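PDB 5YYL: major royal jelly protein 1 from Apis mellifera, which is the most abundant protein of royal jelly, probably has a nutritional role in larval food, and binds the sterol 24-methylenecholesterol. Local coordinates for residues A[38-43]-A[78-83]; A[59-64]-A[393-398]; A[64-69]-A[398-403]; A[245-250]-A[383-388]. All coordinates share one frame; numbering follows the deposited sequence.

Interaction 1 of 4, residues A[38-43]-A[78-83]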
# COMPACT_ATOMS: atom_id res chain seq x y z
N LYS A 38 16.32 1.22 -37.51
CA LYS A 38 16.82 1.58 -38.82
C LYS A 38 17.74 0.46 -39.28
O LYS A 38 17.72 0.09 -40.45
CB LYS A 38 17.56 2.92 -38.77
CG LYS A 38 16.68 4.06 -38.30
CD LYS A 38 17.36 5.42 -38.45
CE LYS A 38 16.35 6.56 -38.47
NZ LYS A 38 16.83 7.77 -39.20
N PHE A 39 18.52 -0.08 -38.36
CA PHE A 39 19.35 -1.23 -38.61
C PHE A 39 19.77 -1.84 -37.29
O PHE A 39 19.78 -1.16 -36.26
CB PHE A 39 20.61 -0.84 -39.41
CG PHE A 39 21.41 0.27 -38.77
CD1 PHE A 39 22.32 -0.00 -37.75
CD2 PHE A 39 21.23 1.59 -39.19
CE1 PHE A 39 23.03 1.02 -37.15
CE2 PHE A 39 21.94 2.61 -38.59
CZ PHE A 39 22.85 2.33 -37.58
N PHE A 40 20.14 -3.11 -37.33
CA PHE A 40 20.51 -3.80 -36.11
C PHE A 40 21.96 -3.56 -35.78
O PHE A 40 22.78 -3.35 -36.66
CB PHE A 40 20.19 -5.29 -36.22
CG PHE A 40 18.73 -5.58 -36.13
CD1 PHE A 40 18.14 -5.81 -34.89
CD2 PHE A 40 17.93 -5.56 -37.28
CE1 PHE A 40 16.78 -6.06 -34.80
CE2 PHE A 40 16.58 -5.80 -37.19
CZ PHE A 40 16.00 -6.05 -35.95
N ASP A 41 22.23 -3.58 -34.48
CA ASP A 41 23.55 -3.41 -33.92
C ASP A 41 23.56 -4.20 -32.62
O ASP A 41 22.49 -4.53 -32.11
CB ASP A 41 23.81 -1.92 -33.66
CG ASP A 41 25.28 -1.61 -33.37
OD1 ASP A 41 26.09 -2.55 -33.23
OD2 ASP A 41 25.61 -0.40 -33.28
N TYR A 42 24.74 -4.51 -32.10
CA TYR A 42 24.87 -5.39 -30.94
C TYR A 42 25.64 -4.75 -29.77
O TYR A 42 26.35 -3.77 -29.94
CB TYR A 42 25.54 -6.70 -31.38
CG TYR A 42 24.80 -7.44 -32.48
CD1 TYR A 42 24.14 -8.64 -32.22
CD2 TYR A 42 24.76 -6.94 -33.78
CE1 TYR A 42 23.46 -9.31 -33.24
CE2 TYR A 42 24.08 -7.59 -34.79
CZ TYR A 42 23.44 -8.78 -34.51
OH TYR A 42 22.78 -9.41 -35.53
N ASP A 43 25.46 -5.32 -28.58
CA ASP A 43 26.25 -5.00 -27.39
C ASP A 43 27.47 -5.92 -27.38
O ASP A 43 27.50 -7.01 -26.76
CB ASP A 43 25.40 -5.16 -26.12
CG ASP A 43 26.13 -4.73 -24.83
OD1 ASP A 43 27.09 -5.41 -24.42
OD2 ASP A 43 25.70 -3.74 -24.17
N VAL A 78 15.11 -11.82 -30.61
CA VAL A 78 15.16 -11.39 -32.01
C VAL A 78 16.19 -12.27 -32.69
O VAL A 78 17.34 -12.27 -32.28
CB VAL A 78 15.58 -9.92 -32.15
CG1 VAL A 78 15.67 -9.53 -33.62
CG2 VAL A 78 14.59 -9.01 -31.41
N THR A 79 15.77 -13.03 -33.70
CA THR A 79 16.69 -13.93 -34.41
C THR A 79 17.10 -13.33 -35.73
O THR A 79 16.28 -12.73 -36.42
CB THR A 79 16.14 -15.34 -34.65
OG1 THR A 79 15.17 -15.31 -35.71
CG2 THR A 79 15.56 -15.93 -33.41
N MET A 80 18.37 -13.50 -36.08
CA MET A 80 18.91 -12.91 -37.28
C MET A 80 19.33 -14.00 -38.27
O MET A 80 19.97 -15.02 -37.88
CB MET A 80 20.08 -12.00 -36.94
CG MET A 80 20.16 -10.77 -37.83
SD MET A 80 18.96 -9.45 -37.54
CE MET A 80 18.78 -9.52 -35.75
N LEU A 81 18.94 -13.80 -39.53
CA LEU A 81 19.38 -14.66 -40.63
C LEU A 81 20.88 -14.50 -40.75
O LEU A 81 21.38 -13.38 -40.90
CB LEU A 81 18.74 -14.25 -41.96
CG LEU A 81 17.24 -14.51 -42.15
CD1 LEU A 81 16.78 -13.97 -43.49
CD2 LEU A 81 16.95 -15.99 -42.01
N ARG A 82 21.59 -15.62 -40.69
CA ARG A 82 23.06 -15.61 -40.67
C ARG A 82 23.64 -15.42 -42.06
O ARG A 82 23.99 -16.37 -42.73
CB ARG A 82 23.61 -16.89 -40.05
CG ARG A 82 25.12 -16.90 -39.88
CD ARG A 82 25.58 -16.04 -38.69
NE ARG A 82 25.44 -16.82 -37.47
CZ ARG A 82 26.05 -16.59 -36.32
NH1 ARG A 82 26.88 -15.55 -36.17
NH2 ARG A 82 25.82 -17.41 -35.29
N TYR A 83 23.71 -14.17 -42.47
CA TYR A 83 24.50 -13.78 -43.62
C TYR A 83 25.95 -13.51 -43.19
O TYR A 83 26.31 -13.71 -42.02
CB TYR A 83 23.87 -12.59 -44.35
CG TYR A 83 22.70 -12.97 -45.24
CD1 TYR A 83 22.76 -12.77 -46.61
CD2 TYR A 83 21.54 -13.55 -44.70
CE1 TYR A 83 21.69 -13.12 -47.43
CE2 TYR A 83 20.48 -13.90 -45.52
CZ TYR A 83 20.56 -13.68 -46.88
OH TYR A 83 19.52 -14.01 -47.72

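Interaction 2 of 4, residues A[59-64]-A[393-398]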
# COMPACT_ATOMS: atom_id res chain seq x y z
N TYR A 59 30.72 -8.25 -38.33
CA TYR A 59 29.50 -7.42 -38.21
C TYR A 59 29.41 -6.29 -39.25
O TYR A 59 29.97 -5.22 -39.07
CB TYR A 59 29.39 -6.85 -36.78
CG TYR A 59 28.41 -5.69 -36.67
CD1 TYR A 59 27.05 -5.86 -36.98
CD2 TYR A 59 28.83 -4.42 -36.32
CE1 TYR A 59 26.16 -4.80 -36.92
CE2 TYR A 59 27.95 -3.35 -36.25
CZ TYR A 59 26.61 -3.55 -36.55
OH TYR A 59 25.73 -2.50 -36.49
N ASP A 60 28.67 -6.55 -40.33
CA ASP A 60 28.23 -5.53 -41.29
C ASP A 60 26.75 -5.29 -41.00
O ASP A 60 25.93 -6.22 -41.05
CB ASP A 60 28.42 -6.00 -42.74
CG ASP A 60 28.14 -4.89 -43.78
OD1 ASP A 60 27.39 -3.93 -43.51
OD2 ASP A 60 28.69 -4.99 -44.90
N TYR A 61 26.42 -4.03 -40.71
CA TYR A 61 25.05 -3.64 -40.40
C TYR A 61 24.08 -3.81 -41.58
O TYR A 61 22.88 -4.02 -41.37
CB TYR A 61 25.01 -2.19 -39.88
CG TYR A 61 25.12 -1.09 -40.93
CD1 TYR A 61 23.96 -0.50 -41.45
CD2 TYR A 61 26.36 -0.63 -41.38
CE1 TYR A 61 24.03 0.52 -42.40
CE2 TYR A 61 26.44 0.39 -42.33
CZ TYR A 61 25.27 0.97 -42.84
OH TYR A 61 25.33 1.99 -43.79
N LYS A 62 24.59 -3.73 -42.81
CA LYS A 62 23.76 -3.87 -44.01
C LYS A 62 23.26 -5.30 -44.27
O LYS A 62 22.38 -5.48 -45.11
CB LYS A 62 24.52 -3.35 -45.25
CG LYS A 62 24.70 -1.83 -45.30
CD LYS A 62 25.32 -1.35 -46.61
CE LYS A 62 26.81 -1.07 -46.50
NZ LYS A 62 27.60 -2.24 -46.01
N ASN A 63 23.80 -6.29 -43.57
CA ASN A 63 23.42 -7.70 -43.79
C ASN A 63 22.67 -8.33 -42.62
O ASN A 63 22.64 -9.56 -42.50
CB ASN A 63 24.68 -8.54 -44.08
CG ASN A 63 25.53 -7.97 -45.21
OD1 ASN A 63 25.06 -7.20 -46.06
ND2 ASN A 63 26.79 -8.37 -45.23
N ASN A 64 22.06 -7.53 -41.75
CA ASN A 64 21.35 -8.06 -40.59
C ASN A 64 19.86 -7.97 -40.82
O ASN A 64 19.30 -6.87 -40.91
CB ASN A 64 21.78 -7.36 -39.31
CG ASN A 64 23.14 -7.83 -38.83
OD1 ASN A 64 23.25 -8.57 -37.85
ND2 ASN A 64 24.18 -7.44 -39.55
N PHE A 393 18.04 -1.39 -49.52
CA PHE A 393 17.52 -0.72 -48.31
C PHE A 393 17.97 0.75 -48.21
O PHE A 393 19.03 1.11 -48.73
CB PHE A 393 18.00 -1.44 -47.03
CG PHE A 393 17.08 -2.55 -46.57
CD1 PHE A 393 15.86 -2.26 -45.99
CD2 PHE A 393 17.48 -3.88 -46.66
CE1 PHE A 393 15.03 -3.27 -45.53
CE2 PHE A 393 16.65 -4.90 -46.20
CZ PHE A 393 15.42 -4.59 -45.63
N ASN A 394 17.16 1.58 -47.55
CA ASN A 394 17.54 2.95 -47.17
C ASN A 394 17.66 3.03 -45.65
O ASN A 394 16.68 3.28 -44.96
CB ASN A 394 16.50 3.97 -47.68
CG ASN A 394 16.84 5.42 -47.28
OD1 ASN A 394 17.72 5.68 -46.46
ND2 ASN A 394 16.12 6.36 -47.88
N PHE A 395 18.88 2.86 -45.15
CA PHE A 395 19.13 2.78 -43.70
C PHE A 395 19.01 4.11 -42.91
O PHE A 395 19.18 4.13 -41.70
CB PHE A 395 20.47 2.08 -43.43
CG PHE A 395 20.48 0.62 -43.85
CD1 PHE A 395 19.89 -0.35 -43.04
CD2 PHE A 395 21.06 0.22 -45.05
CE1 PHE A 395 19.89 -1.69 -43.41
CE2 PHE A 395 21.07 -1.12 -45.42
CZ PHE A 395 20.48 -2.08 -44.60
N ASP A 396 18.72 5.21 -43.60
CA ASP A 396 18.25 6.45 -42.96
C ASP A 396 16.74 6.41 -42.64
O ASP A 396 16.21 7.38 -42.10
CB ASP A 396 18.56 7.65 -43.87
N ASP A 397 16.05 5.32 -43.01
CA ASP A 397 14.64 5.09 -42.67
C ASP A 397 14.48 3.92 -41.70
O ASP A 397 15.40 3.13 -41.49
CB ASP A 397 13.82 4.83 -43.95
CG ASP A 397 13.77 6.04 -44.87
OD2 ASP A 397 13.15 7.05 -44.48
N VAL A 398 13.28 3.81 -41.14
CA VAL A 398 12.92 2.73 -40.23
C VAL A 398 12.52 1.51 -41.06
O VAL A 398 11.66 1.62 -41.95
CB VAL A 398 11.72 3.08 -39.32
CG1 VAL A 398 11.54 2.01 -38.25
CG2 VAL A 398 11.90 4.45 -38.67

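Interaction 3 of 4, residues A[64-69]-A[398-403]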
# COMPACT_ATOMS: atom_id res chain seq x y z
N ASN A 64 22.06 -7.53 -41.75
CA ASN A 64 21.35 -8.06 -40.59
C ASN A 64 19.86 -7.97 -40.82
O ASN A 64 19.30 -6.87 -40.91
CB ASN A 64 21.78 -7.36 -39.31
CG ASN A 64 23.14 -7.83 -38.83
OD1 ASN A 64 23.25 -8.57 -37.85
ND2 ASN A 64 24.18 -7.44 -39.55
N TYR A 65 19.23 -9.13 -40.95
CA TYR A 65 17.82 -9.25 -41.28
C TYR A 65 17.15 -10.16 -40.26
O TYR A 65 17.65 -11.28 -40.00
CB TYR A 65 17.63 -9.84 -42.68
CG TYR A 65 18.48 -9.19 -43.76
CD1 TYR A 65 18.22 -7.88 -44.19
CD2 TYR A 65 19.55 -9.89 -44.35
CE1 TYR A 65 19.00 -7.29 -45.17
CE2 TYR A 65 20.33 -9.30 -45.33
CZ TYR A 65 20.05 -8.00 -45.74
OH TYR A 65 20.84 -7.42 -46.72
N PRO A 66 16.05 -9.70 -39.66
CA PRO A 66 15.43 -10.49 -38.60
C PRO A 66 14.51 -11.56 -39.16
O PRO A 66 13.79 -11.32 -40.11
CB PRO A 66 14.66 -9.44 -37.80
CG PRO A 66 14.29 -8.39 -38.80
CD PRO A 66 15.31 -8.44 -39.92
N SER A 67 14.57 -12.74 -38.56
CA SER A 67 13.77 -13.87 -38.98
C SER A 67 12.56 -14.07 -38.06
O SER A 67 11.44 -14.22 -38.55
CB SER A 67 14.64 -15.13 -38.98
OG SER A 67 13.90 -16.26 -39.39
N ASP A 68 12.78 -14.08 -36.75
CA ASP A 68 11.73 -14.35 -35.78
C ASP A 68 11.87 -13.48 -34.53
O ASP A 68 12.94 -12.96 -34.25
CB ASP A 68 11.75 -15.84 -35.40
CG ASP A 68 10.41 -16.37 -34.83
OD1 ASP A 68 9.41 -15.63 -34.81
OD2 ASP A 68 10.33 -17.54 -34.41
N ILE A 69 10.77 -13.31 -33.80
CA ILE A 69 10.76 -12.68 -32.48
C ILE A 69 10.03 -13.59 -31.54
O ILE A 69 9.25 -14.45 -31.97
CB ILE A 69 10.07 -11.29 -32.48
CG1 ILE A 69 8.61 -11.37 -32.95
CG2 ILE A 69 10.83 -10.33 -33.37
CD1 ILE A 69 7.83 -10.07 -32.84
N VAL A 398 13.28 3.81 -41.14
CA VAL A 398 12.92 2.73 -40.23
C VAL A 398 12.52 1.51 -41.06
O VAL A 398 11.66 1.62 -41.95
CB VAL A 398 11.72 3.08 -39.32
CG1 VAL A 398 11.54 2.01 -38.25
CG2 VAL A 398 11.90 4.45 -38.67
N ASN A 399 13.13 0.37 -40.75
CA ASN A 399 13.03 -0.82 -41.58
C ASN A 399 12.40 -2.02 -40.89
O ASN A 399 11.66 -2.77 -41.52
CB ASN A 399 14.42 -1.18 -42.09
CG ASN A 399 14.99 -0.10 -42.98
OD1 ASN A 399 14.31 0.43 -43.86
ND2 ASN A 399 16.26 0.25 -42.73
N PHE A 400 12.70 -2.20 -39.60
CA PHE A 400 12.29 -3.36 -38.86
C PHE A 400 11.52 -2.91 -37.63
O PHE A 400 11.99 -2.06 -36.88
CB PHE A 400 13.54 -4.15 -38.47
CG PHE A 400 14.52 -4.30 -39.59
CD1 PHE A 400 14.31 -5.22 -40.60
CD2 PHE A 400 15.66 -3.51 -39.65
CE1 PHE A 400 15.20 -5.34 -41.65
CE2 PHE A 400 16.57 -3.64 -40.70
CZ PHE A 400 16.34 -4.56 -41.69
N ARG A 401 10.33 -3.48 -37.43
CA ARG A 401 9.41 -3.04 -36.38
C ARG A 401 8.84 -4.21 -35.62
O ARG A 401 8.44 -5.19 -36.21
CB ARG A 401 8.26 -2.28 -37.01
CG ARG A 401 8.67 -1.06 -37.81
CD ARG A 401 7.43 -0.31 -38.25
NE ARG A 401 7.74 1.00 -38.81
CZ ARG A 401 8.26 1.21 -40.01
NH1 ARG A 401 8.59 0.20 -40.81
NH2 ARG A 401 8.48 2.47 -40.40
N ILE A 402 8.79 -4.11 -34.30
CA ILE A 402 7.98 -5.02 -33.49
C ILE A 402 6.77 -4.23 -33.03
O ILE A 402 6.89 -3.32 -32.22
CB ILE A 402 8.74 -5.56 -32.28
CG1 ILE A 402 9.92 -6.43 -32.74
CG2 ILE A 402 7.79 -6.34 -31.37
CD1 ILE A 402 10.82 -6.94 -31.62
N MET A 403 5.61 -4.55 -33.58
CA MET A 403 4.36 -3.93 -33.17
C MET A 403 3.64 -4.87 -32.22
O MET A 403 4.06 -6.01 -32.00
CB MET A 403 3.50 -3.60 -34.37
CG MET A 403 4.16 -2.60 -35.31
SD MET A 403 3.34 -2.60 -36.91
CE MET A 403 4.51 -3.64 -37.76

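Interaction 4 of 4, residues A[245-250]-A[383-388]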
# COMPACT_ATOMS: atom_id res chain seq x y z
N GLU A 245 7.48 -2.07 -55.30
CA GLU A 245 8.49 -3.07 -55.69
C GLU A 245 7.98 -4.52 -55.54
O GLU A 245 7.28 -4.85 -54.57
N SER A 246 8.34 -5.37 -56.50
CA SER A 246 7.95 -6.78 -56.50
C SER A 246 9.15 -7.71 -56.60
O SER A 246 10.24 -7.30 -57.03
CB SER A 246 6.97 -7.08 -57.65
OG SER A 246 7.56 -6.86 -58.92
N TYR A 247 8.95 -8.95 -56.17
CA TYR A 247 9.92 -10.02 -56.37
C TYR A 247 9.18 -11.36 -56.56
O TYR A 247 7.95 -11.41 -56.55
CB TYR A 247 10.97 -10.04 -55.24
CG TYR A 247 10.50 -10.55 -53.89
CD1 TYR A 247 10.81 -11.85 -53.47
CD2 TYR A 247 9.76 -9.74 -53.02
CE1 TYR A 247 10.39 -12.33 -52.24
CE2 TYR A 247 9.34 -10.21 -51.79
CZ TYR A 247 9.65 -11.50 -51.40
OH TYR A 247 9.24 -11.99 -50.18
N THR A 248 9.95 -12.42 -56.77
CA THR A 248 9.41 -13.74 -57.12
C THR A 248 9.94 -14.78 -56.13
O THR A 248 11.12 -14.73 -55.75
CB THR A 248 9.75 -14.09 -58.60
OG1 THR A 248 8.77 -15.00 -59.13
CG2 THR A 248 11.16 -14.66 -58.78
N ALA A 249 9.08 -15.71 -55.69
CA ALA A 249 9.47 -16.71 -54.67
C ALA A 249 8.89 -18.10 -54.94
O ALA A 249 7.71 -18.32 -54.71
CB ALA A 249 9.05 -16.23 -53.28
N GLN A 250 9.73 -19.02 -55.42
CA GLN A 250 9.32 -20.42 -55.64
C GLN A 250 9.53 -21.22 -54.35
O GLN A 250 10.44 -22.04 -54.27
CB GLN A 250 10.10 -21.05 -56.79
CG GLN A 250 9.95 -20.34 -58.13
CD GLN A 250 10.69 -21.06 -59.25
OE1 GLN A 250 11.78 -21.62 -59.06
NE2 GLN A 250 10.09 -21.05 -60.44
N ASN A 383 9.53 -6.76 -40.74
CA ASN A 383 10.64 -6.33 -41.57
C ASN A 383 10.14 -5.90 -42.95
O ASN A 383 8.92 -5.74 -43.15
CB ASN A 383 11.74 -7.41 -41.64
CG ASN A 383 11.27 -8.74 -42.24
OD1 ASN A 383 10.51 -8.80 -43.22
ND2 ASN A 383 11.76 -9.83 -41.65
N LYS A 384 11.06 -5.64 -43.87
CA LYS A 384 10.71 -5.32 -45.25
C LYS A 384 11.46 -6.27 -46.18
O LYS A 384 12.42 -5.87 -46.87
CB LYS A 384 11.04 -3.86 -45.53
CG LYS A 384 10.17 -2.90 -44.73
CD LYS A 384 9.94 -1.56 -45.41
CE LYS A 384 11.00 -0.53 -45.09
NZ LYS A 384 10.50 0.83 -45.42
N MET A 385 11.03 -7.54 -46.18
CA MET A 385 11.61 -8.60 -47.03
C MET A 385 11.69 -8.21 -48.51
O MET A 385 12.63 -8.62 -49.19
CB MET A 385 10.83 -9.93 -46.90
CG MET A 385 11.42 -11.06 -47.75
SD MET A 385 10.98 -12.75 -47.29
CE MET A 385 12.24 -13.13 -46.07
N GLN A 386 10.72 -7.43 -48.98
CA GLN A 386 10.79 -6.90 -50.35
C GLN A 386 12.08 -6.11 -50.62
O GLN A 386 12.63 -6.20 -51.73
CB GLN A 386 9.53 -6.11 -50.71
CG GLN A 386 9.52 -4.64 -50.33
CD GLN A 386 9.55 -4.42 -48.86
OE1 GLN A 386 9.26 -5.31 -48.07
NE2 GLN A 386 9.88 -3.21 -48.47
N LYS A 387 12.58 -5.38 -49.63
CA LYS A 387 13.85 -4.65 -49.76
C LYS A 387 15.11 -5.53 -49.58
O LYS A 387 16.18 -5.15 -50.07
CB LYS A 387 13.89 -3.44 -48.81
CG LYS A 387 12.83 -2.37 -49.10
CD LYS A 387 13.32 -1.20 -49.96
N MET A 388 15.01 -6.66 -48.87
CA MET A 388 16.14 -7.62 -48.79
C MET A 388 16.40 -8.28 -50.14
O MET A 388 17.55 -8.37 -50.57
CB MET A 388 15.90 -8.72 -47.74
CG MET A 388 17.07 -9.70 -47.60
SD MET A 388 16.80 -11.21 -46.66
CE MET A 388 15.11 -11.65 -47.07

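Interaction 1 of 4, residues A[38-43]-A[78-83]
Met-80 lays the end of its thioether chain over one face of the Phe-40 ring, and this Met-aromatic contact dominates the meeting of segments 38-43 and 78-83. The sulfur SD of Met-80 stands 4.2 Å from the centroid of the Phe-40 ring, 19° off the ring normal. The methyl carbon follows it across: CE of Met-80 is 4.0 Å from the same centroid and makes a CH-pi contact. Bends at chi2 (74°) and chi3 (35°) fold the methionine so that sulfur and methyl both lie above the ring.

Residues 78-81 belong to the second strand of a four-stranded antiparallel sheet, a blade of a fold consistent with a beta-propeller, while 38-43 is the loop that follows strand 33-37. Phe-40 also stacks on Trp-37, and Leu-104 of the same blade touches Phe-40, Tyr-42 and Met-80.

Purely apolar packing adds Val-78, whose CG1 lies 3.8 Å from CE1 of Phe-40, approaching the ring obliquely.

No hydrogen bond crosses between the segments, although a polar atom is buried here. OH of Tyr-42 rests 3.7 Å from CG of Met-80, and its polar need is met by a hydrogen bond with OD1 of Asn-64.

Interaction 2 of 4, residues A[59-64]-A[393-398]
Tyr-61 and Phe-395 meet because their first torsions swing the two rings into one another's path. In Tyr-61, CG sits between the backbone N and the carbonyl carbon (chi1 78°), whereas in Phe-395 it lies opposite the carbonyl carbon and beside the N (chi1 -66°). The result is a T-shaped (edge-to-face) pair joining two surface loops, one leading into strand 65-72 and the other into strand 400-406, two strands of separate sheets in the propeller-like fold. The ring planes stand at 74°, with centroids 5.3 Å apart, and the edge of Tyr-61 supplies the approach: its CE1 lies 3.8 Å from CG of Phe-395, over the phenylalanine face. The opposite face of Phe-395 is covered by CB of Phe-393, so the ring is held between its own loop and the other one.

Lys-62 adds its aliphatic part. Its side chain crosses Phe-395 at about a right angle, with CG 3.7 Å from CE2 of Phe-395, and that same CG also lies over a face of the Tyr-61 ring. Phe-39, from the loop after strand 33-37, touches both aromatic residues.

Phe-395 sits in a type I beta turn from Asn-394 to Asp-397, which includes an Asx turn made by Asn-394 OD1 and the N of Asp-396. A second Asx turn places Lys-62, whose N gives a 2.9 Å hydrogen bond to OD1 of Asp-60 from above the carboxylate plane. The bent lysine chain returns to the same oxygen in a salt bridge, NZ of Lys-62 meeting the syn lone pair of Asp-60 OD1 at 3.0 Å.

Interaction 3 of 4, residues A[64-69]-A[398-403]
Pro-66 and Phe-400 cross at about a right angle, while a little further on Ile-69 and Ile-402 reach for each other tip to tip. These two pairs join strand 65-72, at the border of one four-stranded blade, to strand 400-406 of the mixed sheet, consistent with the packing of neighbouring sheets in a beta-propeller. The touching parts of the strands run nearly in the same direction, 14° apart; no hydrogen bond crosses, and side-chain packing makes most of the contact.

The proline ring comes obliquely onto the aromatic ring, with CD of Pro-66 3.4 Å from CD1 of Phe-400. Farther along the ring, CZ of Phe-400 lies 3.8 Å from the backbone O of Asn-64. One face of the phenylalanine is covered by CB of its neighbour Asn-399; these two residues form a classic beta bulge opposite Trp-37. Leu-381 of strand 373-383 touches both Pro-66 and Ile-69.

In the isoleucine pair each branch of Ile-69 finds its own partner. Ile-69 holds CG1 between its backbone N and carbonyl carbon (chi1 59°), sending CD1 to 4.0 Å from CG2 of Ile-402. The other branch meets the partner's tip, CG2 of Ile-69 lying 3.8 Å from CD1 of Ile-402.

Interaction 4 of 4, residues A[245-250]-A[383-388]
Tyr-247 reaches from its strand onto the first turn of the short helix 385-389, meeting Gln-386 with ring carbons CD2 and CE2 and Met-385 with its hydroxyl. From CB, which points toward the helix, the first torsion (chi1 73°) sets the ring between the directions of the backbone N and the carbonyl carbon. The first ring atom to touch is CD2 of Tyr-247, 4.0 Å from CA of Gln-386. Next comes CE2 of Tyr-247, 3.9 Å from that same CA, so the tyrosine packs on the helix backbone and the base of the glutamine, whose amide end leads away from it. Beyond this, CZ of Tyr-247 lies 4.1 Å from CG of Met-385.

The tip ends among methionine atoms: OH of Tyr-247 is 3.4 Å from CG and 3.5 Å from SD of Met-385. The two side chains cross at about a right angle. Met-385 extends its CG opposite the backbone N (chi1 -179°), which carries the thioether past the phenol oxygen before the chain bends at its last torsion. None of these approaches is a hydrogen bond, and the contact is one of van der Waals packing near the surface.

Met-385 is backed by Met-353 of strand 353-361, and Gln-386 touches Ile-242. The motif is thus a two-stranded beta hairpin, 239-242 with 245-248, which comes in the chain between two four-stranded sheets and packs through one tyrosine against the helix that follows strand 373-383.

Interactions 1 and 3 are buried, whereas interactions 2 and 4 lie near the surface. Interactions 1 and 3 reach neighbouring strands of one blade, and the rings of Phe-40 and Phe-400 meet between them. Interaction 2 continues interaction 3 outward, sharing Asn-64 and Val-398, and exchanges strand packing for loop packing. Interaction 4 is nested within the chain span closed by interactions 2 and 3, and Phe-393 packs against Lys-387. Chemistry follows place: in the interior, phenylalanine rings meet thioether, proline and aliphatic groups; at the surface, two aromatic rings meet beside a salt bridge internal to 59-64, and a tyrosine joins hairpin to helix.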